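Local coordinates for malarial CLPB2 atpase/hsp101 protein (Plasmodium falciparum, PDB 4IRF) that is the N-terminal cargo-binding domain of a ClpB-family AAA+ chaperone, which as a whole probably hydrolyses ATP to unfold and translocate proteins, at residues Q9-N21 / E101-V114. Residues are numbered along the deposited sequence; the frame is centred on the assembly and turned at random.
Sequences QGKYLNRTINILN and EAAANKYKSPKVDV
Arg15 and Asp113 form a side-on, two-nitrogen salt bridge in this mainly helical Clp N-terminal domain, joining the start of helix 14-29 to the loop between helices 91-106 and 114-121. Arg15 NE donates to Asp113 OD1 at 2.8 Å, and its NH2 to OD2 of the same carboxylate at 2.7 Å. The guanidinium and carboxylate planes lie only 22° apart. Arg15 gets there with CG tucked into the cleft between the two backbone branches (chi1 55°), its chain then running straight to NE. Lys148 NZ forms a second salt bridge to Asp113 OD2, while Val114 N donates to OD1, so the carboxylate is fixed at both oxygens.

A single beta bridge couples Tyr12 to Val112: Val112 N donates to Lys11 O at 2.8 Å, and Leu13 N returns a longer bond to Val112 O. Val112 O also accepts from Thr16 OG1 at 2.8 Å, from the face of its plane opposite to Leu13 N.

At the other end, Tyr12 OH donates to the anti lone pair of Glu101 OE2 at 2.7 Å, with ring and carboxylate nearly perpendicular (89°). Val112 CB sits over one face of the Tyr12 ring, toward its rim, in a CH-pi contact. Deeper, where Leu44 and Leu117 close in, Ile19 CD1 packs on Val114 CG2 at 3.7 Å.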
# COMPACT_ATOMS: atom_id res chain seq x y z
N GLN A 9 -15.10 0.73 15.53
CA GLN A 9 -14.43 1.97 15.87
C GLN A 9 -12.91 1.89 15.61
O GLN A 9 -12.38 0.82 15.57
CB GLN A 9 -14.70 2.28 17.32
CG GLN A 9 -16.13 2.67 17.59
CD GLN A 9 -17.01 1.48 17.74
OE1 GLN A 9 -17.02 0.60 16.88
NE2 GLN A 9 -17.77 1.43 18.83
N GLY A 10 -12.25 3.04 15.44
CA GLY A 10 -10.79 3.14 15.20
C GLY A 10 -10.24 4.12 14.11
O GLY A 10 -10.93 4.33 13.19
N LYS A 11 -9.05 4.69 14.24
CA LYS A 11 -8.57 5.66 13.24
C LYS A 11 -8.32 5.05 11.83
O LYS A 11 -8.37 5.74 10.85
CB LYS A 11 -7.37 6.44 13.76
CG LYS A 11 -6.20 6.64 12.88
CD LYS A 11 -5.95 8.11 12.62
CE LYS A 11 -4.99 8.72 13.63
NZ LYS A 11 -4.45 10.07 13.26
N TYR A 12 -8.08 3.77 11.76
CA TYR A 12 -7.91 3.11 10.50
C TYR A 12 -9.14 2.39 10.16
O TYR A 12 -9.60 1.72 10.97
CB TYR A 12 -6.82 2.09 10.60
CG TYR A 12 -5.51 2.74 10.56
CD1 TYR A 12 -5.10 3.52 11.54
CD2 TYR A 12 -4.75 2.62 9.48
CE1 TYR A 12 -3.91 4.14 11.49
CE2 TYR A 12 -3.59 3.23 9.38
CZ TYR A 12 -3.17 4.00 10.42
OH TYR A 12 -1.97 4.54 10.36
N LEU A 13 -9.59 2.50 8.92
CA LEU A 13 -10.70 1.68 8.50
C LEU A 13 -10.36 0.20 8.49
O LEU A 13 -9.25 -0.18 8.36
CB LEU A 13 -11.19 2.06 7.14
CG LEU A 13 -11.72 3.46 6.97
CD1 LEU A 13 -12.09 3.71 5.54
CD2 LEU A 13 -12.88 3.70 7.86
N ASN A 14 -11.38 -0.61 8.58
CA ASN A 14 -11.20 -2.04 8.49
C ASN A 14 -10.47 -2.46 7.26
O ASN A 14 -9.69 -3.32 7.29
CB ASN A 14 -12.50 -2.74 8.41
CG ASN A 14 -12.86 -3.46 9.64
OD1 ASN A 14 -12.45 -4.63 9.91
ND2 ASN A 14 -13.71 -2.83 10.37
N ARG A 15 -10.88 -1.93 6.13
CA ARG A 15 -10.27 -2.33 4.88
C ARG A 15 -8.81 -1.96 4.83
O ARG A 15 -8.03 -2.64 4.17
CB ARG A 15 -11.03 -1.79 3.66
CG ARG A 15 -11.24 -0.27 3.62
CD ARG A 15 -11.95 0.08 2.30
NE ARG A 15 -12.28 1.50 2.13
CZ ARG A 15 -13.52 1.94 1.91
NH1 ARG A 15 -14.52 1.08 1.83
NH2 ARG A 15 -13.76 3.24 1.74
N THR A 16 -8.43 -0.92 5.57
CA THR A 16 -7.03 -0.50 5.59
C THR A 16 -6.23 -1.50 6.43
O THR A 16 -5.16 -1.98 6.01
CB THR A 16 -6.92 0.93 6.17
OG1 THR A 16 -7.70 1.83 5.36
CG2 THR A 16 -5.51 1.38 6.21
N ILE A 17 -6.79 -1.84 7.59
CA ILE A 17 -6.16 -2.81 8.49
C ILE A 17 -6.05 -4.17 7.78
O ILE A 17 -5.03 -4.84 7.89
CB ILE A 17 -7.04 -3.00 9.73
CG1 ILE A 17 -7.06 -1.73 10.59
CG2 ILE A 17 -6.52 -4.14 10.59
CD1 ILE A 17 -5.71 -1.33 11.07
N ASN A 18 -7.09 -4.57 7.05
CA ASN A 18 -7.04 -5.84 6.33
C ASN A 18 -5.93 -5.90 5.29
O ASN A 18 -5.29 -6.94 5.10
CB ASN A 18 -8.40 -6.16 5.70
CG ASN A 18 -9.47 -6.46 6.75
OD1 ASN A 18 -9.16 -6.84 7.89
ND2 ASN A 18 -10.74 -6.30 6.36
N ILE A 19 -5.71 -4.79 4.60
CA ILE A 19 -4.59 -4.69 3.69
C ILE A 19 -3.26 -4.86 4.45
O ILE A 19 -2.38 -5.58 3.99
CB ILE A 19 -4.58 -3.33 2.91
CG1 ILE A 19 -5.60 -3.40 1.78
CG2 ILE A 19 -3.26 -3.08 2.26
CD1 ILE A 19 -6.05 -2.05 1.32
N LEU A 20 -3.13 -4.17 5.58
CA LEU A 20 -1.91 -4.29 6.38
C LEU A 20 -1.70 -5.73 6.85
O LEU A 20 -0.60 -6.25 6.76
CB LEU A 20 -1.98 -3.36 7.58
CG LEU A 20 -2.01 -1.89 7.23
CD1 LEU A 20 -2.22 -1.07 8.51
CD2 LEU A 20 -0.71 -1.48 6.55
N ASN A 21 -2.75 -6.38 7.33
CA ASN A 21 -2.60 -7.77 7.77
C ASN A 21 -2.31 -8.74 6.62
O ASN A 21 -1.59 -9.73 6.78
CB ASN A 21 -3.84 -8.22 8.54
CG ASN A 21 -3.94 -7.58 9.91
OD1 ASN A 21 -2.92 -7.21 10.49
ND2 ASN A 21 -5.16 -7.49 10.44
N GLU A 101 -1.49 8.85 7.71
CA GLU A 101 -2.20 9.63 8.71
C GLU A 101 -2.13 11.12 8.42
O GLU A 101 -3.14 11.82 8.52
CB GLU A 101 -1.63 9.32 10.11
CG GLU A 101 -2.06 7.95 10.62
CD GLU A 101 -1.34 7.55 11.91
OE1 GLU A 101 -1.17 8.42 12.81
OE2 GLU A 101 -0.94 6.37 12.02
N ALA A 102 -0.96 11.60 8.02
CA ALA A 102 -0.83 13.02 7.69
C ALA A 102 -1.69 13.41 6.49
O ALA A 102 -2.28 14.52 6.47
CB ALA A 102 0.64 13.42 7.46
N ALA A 103 -1.71 12.54 5.48
CA ALA A 103 -2.48 12.80 4.27
C ALA A 103 -3.96 12.79 4.58
O ALA A 103 -4.70 13.64 4.08
CB ALA A 103 -2.17 11.78 3.17
N ALA A 104 -4.41 11.83 5.41
CA ALA A 104 -5.81 11.76 5.81
C ALA A 104 -6.23 13.03 6.55
O ALA A 104 -7.26 13.62 6.26
CB ALA A 104 -6.08 10.52 6.65
N ASN A 105 -5.37 13.40 7.45
CA ASN A 105 -5.76 14.70 8.19
C ASN A 105 -5.82 16.04 7.29
O ASN A 105 -6.67 16.96 7.38
CB ASN A 105 -4.79 14.93 9.36
CG ASN A 105 -5.04 13.94 10.49
OD1 ASN A 105 -6.14 13.38 10.60
ND2 ASN A 105 -4.02 13.71 11.32
N LYS A 106 -4.86 15.95 6.34
CA LYS A 106 -4.84 17.07 5.39
C LYS A 106 -6.13 17.15 4.56
O LYS A 106 -6.63 18.26 4.29
CB LYS A 106 -3.62 17.04 4.45
CG LYS A 106 -3.57 18.33 3.66
CD LYS A 106 -2.56 18.45 2.54
CE LYS A 106 -2.12 17.23 1.88
NZ LYS A 106 -1.24 17.75 0.77
N TYR A 107 -6.64 16.00 4.13
CA TYR A 107 -7.86 15.97 3.32
C TYR A 107 -9.12 15.81 4.16
O TYR A 107 -10.18 15.43 3.66
CB TYR A 107 -7.75 14.92 2.21
CG TYR A 107 -6.73 15.30 1.16
CD1 TYR A 107 -5.39 14.96 1.28
CD2 TYR A 107 -7.12 16.03 0.03
CE1 TYR A 107 -4.47 15.33 0.30
CE2 TYR A 107 -6.19 16.40 -0.93
CZ TYR A 107 -4.88 16.05 -0.80
OH TYR A 107 -3.99 16.42 -1.78
N LYS A 108 -8.97 16.13 5.43
CA LYS A 108 -10.03 16.23 6.35
C LYS A 108 -10.83 14.94 6.53
O LYS A 108 -11.95 14.98 6.84
CB LYS A 108 -10.92 17.44 6.01
CG LYS A 108 -10.13 18.73 5.90
CD LYS A 108 -10.84 19.75 5.03
CE LYS A 108 -10.32 21.19 5.01
NZ LYS A 108 -8.94 21.50 4.72
N SER A 109 -10.17 13.80 6.36
CA SER A 109 -10.75 12.49 6.62
C SER A 109 -10.47 12.08 8.07
O SER A 109 -9.32 12.06 8.51
CB SER A 109 -10.14 11.46 5.66
OG SER A 109 -10.57 10.17 6.00
N PRO A 110 -11.53 11.75 8.82
CA PRO A 110 -11.34 11.33 10.21
C PRO A 110 -10.80 9.90 10.31
O PRO A 110 -10.35 9.49 11.39
CB PRO A 110 -12.75 11.43 10.79
CG PRO A 110 -13.64 11.13 9.62
CD PRO A 110 -12.94 11.67 8.40
N LYS A 111 -10.83 9.16 9.19
CA LYS A 111 -10.19 7.85 9.14
C LYS A 111 -9.16 7.71 8.02
O LYS A 111 -9.25 8.40 6.98
CB LYS A 111 -11.23 6.74 8.97
CG LYS A 111 -12.50 6.91 9.77
CD LYS A 111 -12.33 6.46 11.21
CE LYS A 111 -13.71 6.29 11.86
NZ LYS A 111 -13.54 5.83 13.26
N VAL A 112 -8.22 6.78 8.21
CA VAL A 112 -7.21 6.49 7.21
C VAL A 112 -7.76 5.41 6.26
O VAL A 112 -8.04 4.30 6.67
CB VAL A 112 -5.89 6.02 7.86
CG1 VAL A 112 -4.83 5.80 6.79
CG2 VAL A 112 -5.39 7.06 8.87
N ASP A 113 -7.96 5.78 5.00
CA ASP A 113 -8.50 4.87 3.99
C ASP A 113 -7.40 4.40 3.05
O ASP A 113 -6.23 4.78 3.16
CB ASP A 113 -9.64 5.57 3.20
CG ASP A 113 -10.66 4.60 2.64
OD1 ASP A 113 -10.31 3.43 2.38
OD2 ASP A 113 -11.83 5.00 2.45
N VAL A 114 -7.77 3.57 2.09
CA VAL A 114 -6.81 3.02 1.15
C VAL A 114 -6.06 4.05 0.33
O VAL A 114 -4.88 3.87 0.06
CB VAL A 114 -7.51 1.98 0.22
CG1 VAL A 114 -6.51 1.31 -0.67
CG2 VAL A 114 -8.19 0.94 1.06
O HOH W 1 -5.08 10.81 10.64